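Local coordinates for WbbZ protein (Klebsiella pneumoniae subsp. pneumoniae NTUH-K2044, PDB 6X1L) that is of unknown function but probably transfers pyruvyl groups to polysaccharide, as a member of the polysaccharide pyruvyl transferase family, at residues F24-N29 against A41-F46; I68-G73 against K98-P103; P103-G108 against F123-I128; K119-C124 against N143-D148. All blocks are in the same frame, centred on the assembly; numbering follows the deposited sequence.

Contact 1. Residues F24-N29 against A41-F46; sequences FVYKAN and ATYDFF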
loop_
_atom_site.group_PDB
_atom_site.type_symbol
_atom_site.label_atom_id
_atom_site.label_comp_id
_atom_site.label_asym_id
_atom_site.label_seq_id
_atom_site.Cartn_x
_atom_site.Cartn_y
_atom_site.Cartn_z
ATOM N N PHE A 24 -7.125 -4.456 27.843
ATOM C CA PHE A 24 -7.608 -3.784 26.647
ATOM C C PHE A 24 -7.947 -4.805 25.568
ATOM O O PHE A 24 -7.128 -5.671 25.242
ATOM C CB PHE A 24 -6.563 -2.800 26.116
ATOM C CG PHE A 24 -6.353 -1.593 26.987
ATOM C CD1 PHE A 24 -7.125 -1.384 28.122
ATOM C CD2 PHE A 24 -5.386 -0.656 26.659
ATOM C CE1 PHE A 24 -6.926 -0.273 28.911
ATOM C CE2 PHE A 24 -5.186 0.462 27.446
ATOM C CZ PHE A 24 -5.955 0.653 28.574
ATOM N N VAL A 25 -9.154 -4.701 25.023
ATOM C CA VAL A 25 -9.562 -5.430 23.827
ATOM C C VAL A 25 -9.715 -4.390 22.728
ATOM O O VAL A 25 -10.597 -3.525 22.805
ATOM C CB VAL A 25 -10.866 -6.208 24.041
ATOM C CG1 VAL A 25 -11.231 -6.980 22.781
ATOM C CG2 VAL A 25 -10.744 -7.140 25.240
ATOM N N TYR A 26 -8.859 -4.455 21.710
ATOM C CA TYR A 26 -8.726 -3.375 20.741
ATOM C C TYR A 26 -9.330 -3.770 19.401
ATOM O O TYR A 26 -9.029 -4.843 18.868
ATOM C CB TYR A 26 -7.257 -2.980 20.563
ATOM C CG TYR A 26 -7.021 -1.969 19.461
ATOM C CD1 TYR A 26 -7.455 -0.658 19.592
ATOM C CD2 TYR A 26 -6.357 -2.326 18.289
ATOM C CE1 TYR A 26 -7.243 0.271 18.591
ATOM C CE2 TYR A 26 -6.138 -1.403 17.281
ATOM C CZ TYR A 26 -6.582 -0.106 17.439
ATOM O OH TYR A 26 -6.371 0.819 16.445
ATOM N N LYS A 27 -10.176 -2.893 18.861
ATOM C CA LYS A 27 -10.721 -3.026 17.515
ATOM C C LYS A 27 -10.298 -1.804 16.713
ATOM O O LYS A 27 -10.745 -0.686 16.997
ATOM C CB LYS A 27 -12.242 -3.155 17.530
ATOM C CG LYS A 27 -12.833 -3.338 16.134
ATOM C CD LYS A 27 -12.329 -4.629 15.500
ATOM C CE LYS A 27 -12.673 -4.717 14.013
ATOM N NZ LYS A 27 -11.871 -3.769 13.184
ATOM N N ALA A 28 -9.438 -2.015 15.720
ATOM C CA ALA A 28 -9.036 -0.932 14.835
ATOM C C ALA A 28 -10.215 -0.483 13.982
ATOM O O ALA A 28 -11.021 -1.298 13.528
ATOM C CB ALA A 28 -7.879 -1.376 13.937
ATOM N N ASN A 29 -10.308 0.817 13.768
ATOM C CA ASN A 29 -11.342 1.359 12.896
ATOM C C ASN A 29 -11.094 0.909 11.459
ATOM O O ASN A 29 -9.980 1.075 10.952
ATOM C CB ASN A 29 -11.341 2.884 12.976
ATOM C CG ASN A 29 -12.502 3.512 12.232
ATOM O OD1 ASN A 29 -13.644 3.079 12.366
ATOM N ND2 ASN A 29 -12.211 4.540 11.437
ATOM N N ALA A 41 -0.353 4.835 14.203
ATOM C CA ALA A 41 -0.059 5.713 15.333
ATOM C C ALA A 41 -0.578 5.147 16.648
ATOM O O ALA A 41 0.039 5.355 17.699
ATOM C CB ALA A 41 -0.656 7.097 15.084
ATOM N N THR A 42 -1.705 4.437 16.616
ATOM C CA THR A 42 -2.201 3.807 17.835
ATOM C C THR A 42 -1.276 2.684 18.284
ATOM O O THR A 42 -1.033 2.515 19.484
ATOM C CB THR A 42 -3.621 3.286 17.617
ATOM O OG1 THR A 42 -4.456 4.360 17.168
ATOM C CG2 THR A 42 -4.192 2.734 18.914
ATOM N N TYR A 43 -0.731 1.914 17.336
ATOM C CA TYR A 43 0.227 0.881 17.712
ATOM C C TYR A 43 1.506 1.501 18.261
ATOM O O TYR A 43 2.088 0.984 19.220
ATOM C CB TYR A 43 0.515 -0.031 16.515
ATOM C CG TYR A 43 -0.707 -0.805 16.071
ATOM C CD1 TYR A 43 -1.475 -1.506 16.992
ATOM C CD2 TYR A 43 -1.115 -0.805 14.743
ATOM C CE1 TYR A 43 -2.602 -2.204 16.603
ATOM C CE2 TYR A 43 -2.244 -1.500 14.340
ATOM C CZ TYR A 43 -2.984 -2.198 15.276
ATOM O OH TYR A 43 -4.107 -2.890 14.881
ATOM N N ASP A 44 1.956 2.611 17.667
ATOM C CA ASP A 44 3.093 3.338 18.222
ATOM C C ASP A 44 2.788 3.824 19.634
ATOM O O ASP A 44 3.652 3.786 20.517
ATOM C CB ASP A 44 3.449 4.520 17.319
ATOM C CG ASP A 44 3.915 4.082 15.936
ATOM O OD1 ASP A 44 4.085 2.867 15.725
ATOM O OD2 ASP A 44 4.107 4.953 15.063
ATOM N N PHE A 45 1.557 4.281 19.860
ATOM C CA PHE A 45 1.169 4.783 21.176
ATOM C C PHE A 45 1.160 3.670 22.219
ATOM O O PHE A 45 1.629 3.865 23.346
ATOM C CB PHE A 45 -0.199 5.451 21.080
ATOM C CG PHE A 45 -0.793 5.816 22.415
ATOM C CD1 PHE A 45 -0.438 6.993 23.045
ATOM C CD2 PHE A 45 -1.708 4.982 23.030
ATOM C CE1 PHE A 45 -0.986 7.332 24.270
ATOM C CE2 PHE A 45 -2.250 5.313 24.255
ATOM C CZ PHE A 45 -1.892 6.490 24.874
ATOM N N PHE A 46 0.631 2.495 21.865
ATOM C CA PHE A 46 0.628 1.371 22.797
ATOM C C PHE A 46 2.044 0.944 23.158
ATOM O O PHE A 46 2.352 0.716 24.334
ATOM C CB PHE A 46 -0.133 0.190 22.195
ATOM C CG PHE A 46 -1.617 0.400 22.108
ATOM C CD1 PHE A 46 -2.255 1.301 22.942
ATOM C CD2 PHE A 46 -2.377 -0.313 21.192
ATOM C CE1 PHE A 46 -3.623 1.492 22.865
ATOM C CE2 PHE A 46 -3.743 -0.128 21.109
ATOM C CZ PHE A 46 -4.368 0.777 21.948
HETATM O O HOH W 1 -6.900 3.551 16.993
#

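Contact 2. Residues I68-G73 against K98-P103; sequences ILIFGG and KVIIMP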
loop_
_atom_site.group_PDB
_atom_site.type_symbol
_atom_site.label_atom_id
_atom_site.label_comp_id
_atom_site.label_asym_id
_atom_site.label_seq_id
_atom_site.Cartn_x
_atom_site.Cartn_y
_atom_site.Cartn_z
ATOM N N ILE A 68 -12.217 -3.963 28.823
ATOM C CA ILE A 68 -12.597 -2.693 28.222
ATOM C C ILE A 68 -12.351 -2.784 26.722
ATOM O O ILE A 68 -11.262 -3.185 26.290
ATOM C CB ILE A 68 -11.806 -1.523 28.836
ATOM C CG1 ILE A 68 -12.303 -1.239 30.257
ATOM C CG2 ILE A 68 -11.907 -0.288 27.958
ATOM C CD1 ILE A 68 -11.601 -0.083 30.928
ATOM N N LEU A 69 -13.358 -2.424 25.931
ATOM C CA LEU A 69 -13.195 -2.355 24.485
ATOM C C LEU A 69 -12.578 -1.012 24.114
ATOM O O LEU A 69 -13.136 0.046 24.433
ATOM C CB LEU A 69 -14.531 -2.543 23.770
ATOM C CG LEU A 69 -14.490 -2.303 22.256
ATOM C CD1 LEU A 69 -13.740 -3.422 21.536
ATOM C CD2 LEU A 69 -15.890 -2.132 21.683
ATOM N N ILE A 70 -11.426 -1.054 23.458
ATOM C CA ILE A 70 -10.794 0.135 22.905
ATOM C C ILE A 70 -11.220 0.195 21.444
ATOM O O ILE A 70 -10.779 -0.613 20.621
ATOM C CB ILE A 70 -9.271 0.095 23.047
ATOM C CG1 ILE A 70 -8.869 -0.209 24.489
ATOM C CG2 ILE A 70 -8.657 1.403 22.572
ATOM C CD1 ILE A 70 -9.256 0.873 25.488
ATOM N N PHE A 71 -12.101 1.137 21.119
ATOM C CA PHE A 71 -12.552 1.307 19.745
ATOM C C PHE A 71 -11.666 2.341 19.063
ATOM O O PHE A 71 -11.600 3.494 19.506
ATOM C CB PHE A 71 -14.021 1.720 19.687
ATOM C CG PHE A 71 -14.580 1.739 18.296
ATOM C CD1 PHE A 71 -14.732 0.560 17.585
ATOM C CD2 PHE A 71 -14.942 2.931 17.696
ATOM C CE1 PHE A 71 -15.240 0.570 16.300
ATOM C CE2 PHE A 71 -15.450 2.948 16.412
ATOM C CZ PHE A 71 -15.599 1.767 15.712
ATOM N N GLY A 72 -10.997 1.928 17.985
ATOM C CA GLY A 72 -10.003 2.784 17.364
ATOM C C GLY A 72 -10.592 4.094 16.877
ATOM O O GLY A 72 -11.774 4.188 16.549
ATOM N N GLY A 73 -9.744 5.115 16.839
ATOM C CA GLY A 73 -10.184 6.435 16.440
ATOM C C GLY A 73 -10.562 6.497 14.973
ATOM O O GLY A 73 -10.301 5.590 14.186
ATOM N N LYS A 98 -16.450 -1.252 29.965
ATOM C CA LYS A 98 -16.486 0.087 29.398
ATOM C C LYS A 98 -16.140 -0.003 27.919
ATOM O O LYS A 98 -15.535 -0.975 27.461
ATOM C CB LYS A 98 -15.497 1.040 30.085
ATOM C CG LYS A 98 -15.773 1.312 31.549
ATOM C CD LYS A 98 -17.049 2.106 31.721
ATOM C CE LYS A 98 -17.279 2.457 33.180
ATOM N NZ LYS A 98 -18.567 3.173 33.351
ATOM N N VAL A 99 -16.529 1.027 27.176
ATOM C CA VAL A 99 -16.111 1.196 25.790
ATOM C C VAL A 99 -15.405 2.538 25.692
ATOM O O VAL A 99 -16.013 3.591 25.928
ATOM C CB VAL A 99 -17.286 1.111 24.808
ATOM C CG1 VAL A 99 -16.865 1.635 23.440
ATOM C CG2 VAL A 99 -17.760 -0.327 24.691
ATOM N N ILE A 100 -14.120 2.502 25.356
ATOM C CA ILE A 100 -13.312 3.703 25.189
ATOM C C ILE A 100 -13.226 4.006 23.701
ATOM O O ILE A 100 -12.693 3.204 22.924
ATOM C CB ILE A 100 -11.913 3.533 25.799
ATOM C CG1 ILE A 100 -12.008 3.313 27.308
ATOM C CG2 ILE A 100 -11.054 4.747 25.489
ATOM C CD1 ILE A 100 -10.665 3.148 27.979
ATOM N N ILE A 101 -13.751 5.160 23.303
ATOM C CA ILE A 101 -13.683 5.602 21.917
ATOM C C ILE A 101 -12.447 6.482 21.774
ATOM O O ILE A 101 -12.396 7.587 22.317
ATOM C CB ILE A 101 -14.957 6.346 21.499
ATOM C CG1 ILE A 101 -16.163 5.406 21.581
ATOM C CG2 ILE A 101 -14.805 6.913 20.094
ATOM C CD1 ILE A 101 -17.466 6.034 21.135
HETATM N N MSE A 102 -11.445 5.985 21.055
HETATM C CA MSE A 102 -10.208 6.731 20.825
HETATM C C MSE A 102 -10.514 7.997 20.005
HETATM O O MSE A 102 -11.573 8.067 19.380
HETATM C CB MSE A 102 -9.179 5.820 20.142
HETATM C CG MSE A 102 -8.798 4.616 21.000
HETATM SE SE MSE A 102 -7.887 5.091 22.683
HETATM C CE MSE A 102 -6.056 5.112 21.972
ATOM N N PRO A 103 -9.604 9.005 20.026
ATOM C CA PRO A 103 -9.936 10.330 19.467
ATOM C C PRO A 103 -10.673 10.299 18.137
ATOM O O PRO A 103 -10.123 9.869 17.115
ATOM C CB PRO A 103 -8.562 10.991 19.323
ATOM C CG PRO A 103 -7.789 10.427 20.466
ATOM C CD PRO A 103 -8.244 8.994 20.606
#

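Contact 3. Residues P103-G108 against F123-I128; sequences PSTIRG and FCRENI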
loop_
_atom_site.group_PDB
_atom_site.type_symbol
_atom_site.label_atom_id
_atom_site.label_comp_id
_atom_site.label_asym_id
_atom_site.label_seq_id
_atom_site.Cartn_x
_atom_site.Cartn_y
_atom_site.Cartn_z
ATOM N N PRO A 103 -9.604 9.005 20.026
ATOM C CA PRO A 103 -9.936 10.330 19.467
ATOM C C PRO A 103 -10.673 10.299 18.137
ATOM O O PRO A 103 -10.123 9.869 17.115
ATOM C CB PRO A 103 -8.562 10.991 19.323
ATOM C CG PRO A 103 -7.789 10.427 20.466
ATOM C CD PRO A 103 -8.244 8.994 20.606
ATOM N N SER A 104 -11.921 10.768 18.142
ATOM C CA SER A 104 -12.820 10.551 17.019
ATOM C C SER A 104 -13.605 11.813 16.688
ATOM O O SER A 104 -13.742 12.731 17.502
ATOM C CB SER A 104 -13.796 9.403 17.303
ATOM O OG SER A 104 -13.110 8.164 17.393
ATOM N N THR A 105 -14.117 11.832 15.459
ATOM C CA THR A 105 -15.091 12.813 15.003
ATOM C C THR A 105 -16.446 12.120 14.963
ATOM O O THR A 105 -16.603 11.096 14.291
ATOM C CB THR A 105 -14.718 13.366 13.625
ATOM O OG1 THR A 105 -13.617 14.279 13.752
ATOM C CG2 THR A 105 -15.900 14.087 12.987
ATOM N N ILE A 106 -17.412 12.665 15.701
ATOM C CA ILE A 106 -18.726 12.056 15.872
ATOM C C ILE A 106 -19.780 13.067 15.447
ATOM O O ILE A 106 -19.709 14.241 15.826
ATOM C CB ILE A 106 -18.951 11.609 17.328
ATOM C CG1 ILE A 106 -17.876 10.607 17.753
ATOM C CG2 ILE A 106 -20.339 11.015 17.502
ATOM C CD1 ILE A 106 -17.939 10.242 19.218
ATOM N N ARG A 107 -20.753 12.616 14.660
ATOM C CA ARG A 107 -21.859 13.460 14.221
ATOM C C ARG A 107 -23.151 12.680 14.387
ATOM O O ARG A 107 -23.291 11.584 13.836
ATOM C CB ARG A 107 -21.684 13.899 12.763
ATOM C CG ARG A 107 -20.421 14.706 12.487
ATOM C CD ARG A 107 -20.485 16.092 13.122
ATOM N NE ARG A 107 -19.331 16.906 12.753
ATOM C CZ ARG A 107 -18.232 17.026 13.493
ATOM N NH1 ARG A 107 -18.139 16.395 14.656
ATOM N NH2 ARG A 107 -17.224 17.780 13.069
ATOM N N GLY A 108 -24.092 13.241 15.146
ATOM C CA GLY A 108 -25.357 12.560 15.307
ATOM C C GLY A 108 -25.224 11.337 16.198
ATOM O O GLY A 108 -24.367 11.268 17.086
ATOM N N PHE A 123 -13.260 10.072 23.563
ATOM C CA PHE A 123 -12.190 11.005 23.241
ATOM C C PHE A 123 -12.522 11.677 21.915
ATOM O O PHE A 123 -12.779 10.997 20.915
ATOM C CB PHE A 123 -10.839 10.293 23.178
ATOM C CG PHE A 123 -10.340 9.841 24.517
ATOM C CD1 PHE A 123 -9.536 10.667 25.284
ATOM C CD2 PHE A 123 -10.690 8.598 25.018
ATOM C CE1 PHE A 123 -9.086 10.261 26.527
ATOM C CE2 PHE A 123 -10.243 8.184 26.257
ATOM C CZ PHE A 123 -9.439 9.018 27.014
ATOM N N CYS A 124 -12.520 13.006 21.916
ATOM C CA CYS A 124 -12.895 13.811 20.765
ATOM C C CYS A 124 -11.655 14.471 20.180
ATOM O O CYS A 124 -10.823 15.012 20.917
ATOM C CB CYS A 124 -13.919 14.875 21.167
ATOM S SG CYS A 124 -15.235 14.230 22.232
ATOM N N ARG A 125 -11.531 14.430 18.854
ATOM C CA ARG A 125 -10.349 14.960 18.191
ATOM C C ARG A 125 -10.539 16.382 17.674
ATOM O O ARG A 125 -9.650 16.904 16.993
ATOM C CB ARG A 125 -9.912 14.030 17.051
ATOM C CG ARG A 125 -10.876 13.932 15.886
ATOM C CD ARG A 125 -10.359 12.911 14.861
ATOM N NE ARG A 125 -11.186 12.877 13.661
ATOM C CZ ARG A 125 -10.992 12.037 12.649
ATOM N NH1 ARG A 125 -10.004 11.153 12.699
ATOM N NH2 ARG A 125 -11.791 12.075 11.592
ATOM N N GLU A 126 -11.669 17.021 17.975
ATOM C CA GLU A 126 -11.842 18.439 17.676
ATOM C C GLU A 126 -12.959 19.001 18.550
ATOM O O GLU A 126 -13.637 18.271 19.276
ATOM C CB GLU A 126 -12.118 18.686 16.187
ATOM C CG GLU A 126 -12.725 17.507 15.427
ATOM C CD GLU A 126 -14.215 17.371 15.642
ATOM O OE1 GLU A 126 -14.814 18.282 16.260
ATOM O OE2 GLU A 126 -14.786 16.357 15.188
ATOM N N ASN A 127 -13.143 20.322 18.453
ATOM C CA ASN A 127 -14.015 21.050 19.376
ATOM C C ASN A 127 -15.493 20.832 19.087
ATOM O O ASN A 127 -16.325 20.976 19.993
ATOM C CB ASN A 127 -13.705 22.545 19.316
ATOM C CG ASN A 127 -12.589 22.947 20.250
ATOM O OD1 ASN A 127 -12.572 22.560 21.418
ATOM N ND2 ASN A 127 -11.646 23.729 19.739
ATOM N N ILE A 128 -15.848 20.534 17.837
ATOM C CA ILE A 128 -17.253 20.344 17.496
ATOM C C ILE A 128 -17.775 19.055 18.113
ATOM O O ILE A 128 -18.862 19.023 18.701
ATOM C CB ILE A 128 -17.443 20.360 15.969
ATOM C CG1 ILE A 128 -17.005 21.710 15.398
ATOM C CG2 ILE A 128 -18.896 20.069 15.616
ATOM C CD1 ILE A 128 -17.335 21.890 13.937
#

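Contact 4. Residues K119-C124 against N143-D148; sequences KFVVFC and NVFITD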
loop_
_atom_site.group_PDB
_atom_site.type_symbol
_atom_site.label_atom_id
_atom_site.label_comp_id
_atom_site.label_asym_id
_atom_site.label_seq_id
_atom_site.Cartn_x
_atom_site.Cartn_y
_atom_site.Cartn_z
ATOM N N LYS A 119 -21.391 3.663 30.145
ATOM C CA LYS A 119 -20.335 2.776 29.684
ATOM C C LYS A 119 -19.338 3.434 28.745
ATOM O O LYS A 119 -18.242 2.892 28.567
ATOM C CB LYS A 119 -20.936 1.543 28.990
ATOM C CG LYS A 119 -22.071 0.906 29.776
ATOM C CD LYS A 119 -22.388 -0.494 29.286
ATOM C CE LYS A 119 -21.284 -1.466 29.656
ATOM N NZ LYS A 119 -21.638 -2.856 29.266
ATOM N N PHE A 120 -19.668 4.589 28.170
ATOM C CA PHE A 120 -18.826 5.244 27.178
ATOM C C PHE A 120 -17.798 6.153 27.837
ATOM O O PHE A 120 -18.116 6.918 28.751
ATOM C CB PHE A 120 -19.671 6.077 26.213
ATOM C CG PHE A 120 -20.180 5.318 25.027
ATOM C CD1 PHE A 120 -19.486 4.232 24.525
ATOM C CD2 PHE A 120 -21.352 5.706 24.401
ATOM C CE1 PHE A 120 -19.958 3.545 23.424
ATOM C CE2 PHE A 120 -21.828 5.024 23.303
ATOM C CZ PHE A 120 -21.134 3.943 22.814
ATOM N N VAL A 121 -16.562 6.071 27.352
ATOM C CA VAL A 121 -15.540 7.079 27.602
ATOM C C VAL A 121 -15.114 7.583 26.231
ATOM O O VAL A 121 -14.534 6.827 25.439
ATOM C CB VAL A 121 -14.354 6.525 28.400
ATOM C CG1 VAL A 121 -13.316 7.613 28.626
ATOM C CG2 VAL A 121 -14.836 5.961 29.734
ATOM N N VAL A 122 -15.428 8.842 25.932
ATOM C CA VAL A 122 -15.349 9.370 24.574
ATOM C C VAL A 122 -14.185 10.344 24.481
ATOM O O VAL A 122 -14.139 11.342 25.209
ATOM C CB VAL A 122 -16.656 10.055 24.150
ATOM C CG1 VAL A 122 -16.587 10.432 22.674
ATOM C CG2 VAL A 122 -17.847 9.155 24.427
ATOM N N PHE A 123 -13.260 10.072 23.563
ATOM C CA PHE A 123 -12.190 11.005 23.241
ATOM C C PHE A 123 -12.522 11.677 21.915
ATOM O O PHE A 123 -12.779 10.997 20.915
ATOM C CB PHE A 123 -10.839 10.293 23.178
ATOM C CG PHE A 123 -10.340 9.841 24.517
ATOM C CD1 PHE A 123 -9.536 10.667 25.284
ATOM C CD2 PHE A 123 -10.690 8.598 25.018
ATOM C CE1 PHE A 123 -9.086 10.261 26.527
ATOM C CE2 PHE A 123 -10.243 8.184 26.257
ATOM C CZ PHE A 123 -9.439 9.018 27.014
ATOM N N CYS A 124 -12.520 13.006 21.916
ATOM C CA CYS A 124 -12.895 13.811 20.765
ATOM C C CYS A 124 -11.655 14.471 20.180
ATOM O O CYS A 124 -10.823 15.012 20.917
ATOM C CB CYS A 124 -13.919 14.875 21.167
ATOM S SG CYS A 124 -15.235 14.230 22.232
ATOM N N ASN A 143 -15.815 11.274 31.512
ATOM C CA ASN A 143 -16.191 10.353 30.448
ATOM C C ASN A 143 -16.216 11.018 29.075
ATOM O O ASN A 143 -16.663 10.394 28.108
ATOM C CB ASN A 143 -17.547 9.696 30.740
ATOM C CG ASN A 143 -18.646 10.707 30.980
ATOM O OD1 ASN A 143 -18.403 11.913 30.994
ATOM N ND2 ASN A 143 -19.868 10.220 31.165
ATOM N N VAL A 144 -15.757 12.263 28.960
ATOM C CA VAL A 144 -15.530 12.886 27.660
ATOM C C VAL A 144 -14.268 13.735 27.756
ATOM O O VAL A 144 -14.067 14.452 28.742
ATOM C CB VAL A 144 -16.736 13.719 27.176
ATOM C CG1 VAL A 144 -17.059 14.859 28.142
ATOM C CG2 VAL A 144 -16.486 14.248 25.768
ATOM N N PHE A 145 -13.401 13.614 26.750
ATOM C CA PHE A 145 -12.121 14.305 26.706
ATOM C C PHE A 145 -11.879 14.794 25.285
ATOM O O PHE A 145 -12.476 14.298 24.325
ATOM C CB PHE A 145 -10.949 13.400 27.123
ATOM C CG PHE A 145 -11.126 12.725 28.451
ATOM C CD1 PHE A 145 -10.495 13.219 29.581
ATOM C CD2 PHE A 145 -11.904 11.582 28.569
ATOM C CE1 PHE A 145 -10.645 12.595 30.801
ATOM C CE2 PHE A 145 -12.062 10.959 29.792
ATOM C CZ PHE A 145 -11.433 11.466 30.907
ATOM N N ILE A 146 -10.972 15.758 25.153
ATOM C CA ILE A 146 -10.584 16.292 23.854
ATOM C C ILE A 146 -9.068 16.210 23.731
ATOM O O ILE A 146 -8.341 16.536 24.676
ATOM C CB ILE A 146 -11.083 17.738 23.656
ATOM C CG1 ILE A 146 -10.700 18.255 22.267
ATOM C CG2 ILE A 146 -10.552 18.657 24.748
ATOM C CD1 ILE A 146 -11.435 19.511 21.864
ATOM N N THR A 147 -8.594 15.757 22.573
ATOM C CA THR A 147 -7.164 15.646 22.325
ATOM C C THR A 147 -6.970 15.435 20.830
ATOM O O THR A 147 -7.931 15.231 20.085
ATOM C CB THR A 147 -6.537 14.516 23.153
ATOM O OG1 THR A 147 -5.115 14.512 22.978
ATOM C CG2 THR A 147 -7.112 13.167 22.757
ATOM N N ASP A 148 -5.716 15.503 20.396
ATOM C CA ASP A 148 -5.410 15.402 18.975
ATOM C C ASP A 148 -5.756 14.023 18.426
ATOM O O ASP A 148 -5.701 13.012 19.132
ATOM C CB ASP A 148 -3.930 15.695 18.726
ATOM C CG ASP A 148 -3.595 17.164 18.869
ATOM O OD1 ASP A 148 -4.374 18.006 18.374
ATOM O OD2 ASP A 148 -2.551 17.478 19.481
#

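Contact 1. Residues F24-N29 against A41-F46
Y26 and A28, on the strand and the turn after it, face T42, Y43 and F46 of a helix that runs almost antiparallel to the strand segment, at 163°, with the two axes 11.9 Å apart. No hydrogen bond joins the segments directly, so side chains fill the gap. The Y26 ring leaves the strand with CG anti to the backbone N (chi1 174°), a torsion that carries it toward the helix. One of its faces receives the edge of F46, whose CE2 lies 4.0 Å from Y26 CD1; with the planes at 89°, this is a T-shaped pair. Y43 comes to the rim of the same ring, its OH 3.5 Å from Y26 CE2 and near the Y26 plane, while the two rings meet obliquely. Strand 23-27, helix 33-48 and strand 53-55 form a beta-alpha-beta unit, and this aromatic cluster is a main part of the packing of the crossover helix against its first strand. The Y43 hydroxyl has its hydrogen-bond partner outside the pair, the carbonyl of W200. At the far end of Y26, a water lies 2.8 Å from Y26 OH and donates to T42 OG1 at 2.6 Å, bridging two buried hydroxyls. T42 OG1 is bonded in addition to I38 O, one turn back in the helix, and T42 CG2 rests 3.8 Å from Y26 OH.

Contact 2. Residues I68-G73 against K98-P103
I70 and I100 pair across two neighbouring parallel strands, lying side by side and pointing the same way, with their CD1 methyls 3.7 Å apart. The end of I100 also fills the hollow beside I68: its CD1 sits 3.7 Å from I68 CG2, so that one isoleucine tip wedges between two side chains of the opposite strand. Further along, next to I70, the selenomethionine M102 has CG anti to its carbonyl carbon (chi1 -62°), 3.6 Å from I70 CG2, and its selenium lies close to the same methyl. On the other face L69 CD2 lies 4.0 Å from V99 CG2. Beyond the strand, G73 has no side chain, and M102 CB comes within 3.4 Å of G73 N. The backbones are laced in parallel fashion: L69 N donates to K98 O, I100 N to L69 O, F71 N to I100 O and M102 N to F71 O, the last at 2.9 Å with an N-H...O angle of 167°. Helix 84-92 links these strands in a beta-alpha-beta crossover. Aliphatic chains interdigitate on the I68, I70 and I100 face and lie side by side at L69 and V99 while peptide groups satisfy one another between them, which is consistent with the packing keeping water away from the backbone bonds.

Contact 3. Residues P103-G108 against F123-I128
T105 OG1 is gripped from two sides: R125 NE donates to it at 2.8 Å, nearly straight at 162°, and the hydroxyl in turn donates to E126 OE2, also at 2.8 Å. The threonine oxygen lies at the edge of the R125 guanidinium, near its plane, and the carboxylate oxygen receives the proton on its anti lone pair. R125 CG stands between its backbone N and carbonyl carbon (chi1 66°), and from there the chain runs extended to NE, spanning P103 and S104 to reach T105. Its far end is held by a salt bridge to D149. E126 OE2 has further partners. T129 OG1 bonds to it, and R107 NH1 approaches at 3.4 Å in a weak salt bridge, with the guanidinium turned nearly perpendicular to the carboxylate. The R107 guanidinium has I128 CG2 over one face and T105 CG2 over the other, both toward the rim, while NH1 also donates to I106 O at 2.9 Å; T129 and Y248 supply additional bonds. On the backbone, S104 N donates to F123 O, and R125 N donates to S104 O. P103 CD packs against F123 CB at 3.9 Å. E126 stands at the N-cap of helix 127-135. The arrangement lies at the C-terminal ends of adjacent parallel strands, where segment 103-108 leaves the sheet and segment 123-128 turns into helix 127-135, as in Rossmann-like alpha/beta domains.

Contact 4. Residues K119-C124 against N143-D148
F145 and F123 leave neighbouring parallel strands on the same face and lie side by side, their planes only 17° from parallel but slid apart so that the rings barely overlap. F145 CD2 stands over one face of F123 near its rim, 3.7 Å from F123 CE1, and F145 CB closes on F123 CD1. With F145 CG anti to its carbonyl carbon (chi1 -53°), the ring swings back along the strand, and V121 CG1 meets its edge at CE2, 3.8 Å away. The other face of the sheet carries a smaller pair: V144 CG2 rests against C124 SG, also at 3.8 Å. Between the faces, V122 N donates to N143 O, F145 N to V122 O, C124 N to F145 O at 2.7 Å, and T147 N to C124 O. N143 tucks its CB 3.5 Å from F120 O, and its OD1 is bonded to the backbone N of E139. Strand 144-146 is the outermost strand of the six-stranded parallel sheet within this chain, joined to 120-124 by the crossover helix 127-135. That helix packs against the face with C124, V144 and I146, whereas helix 6-21 covers the phenylalanine face, with F11 edge-to-face on F123 and L14 touching both side chains.

In the fold
The four contacts illustrate how a parallel alpha/beta domain is built from repeated crossovers. All reach one six-stranded parallel sheet, ordered 53-55, 23-27, 67-71, 98-104, 120-124, 144-146, and they follow the chain from contact 1 to contacts 3 and 4, which share F123 and C124. Contact 1 joins a strand to its crossover helix; contacts 2 and 4 join adjacent strands, their centres about 9 Å apart; contact 3, sharing P103 with contact 2, lies where two strands end. Contacts 1 and 3 are farthest apart, about 18 Å between centres, and do not touch. A second, four-stranded parallel sheet completes a two-domain layout consistent with the GT-B clan.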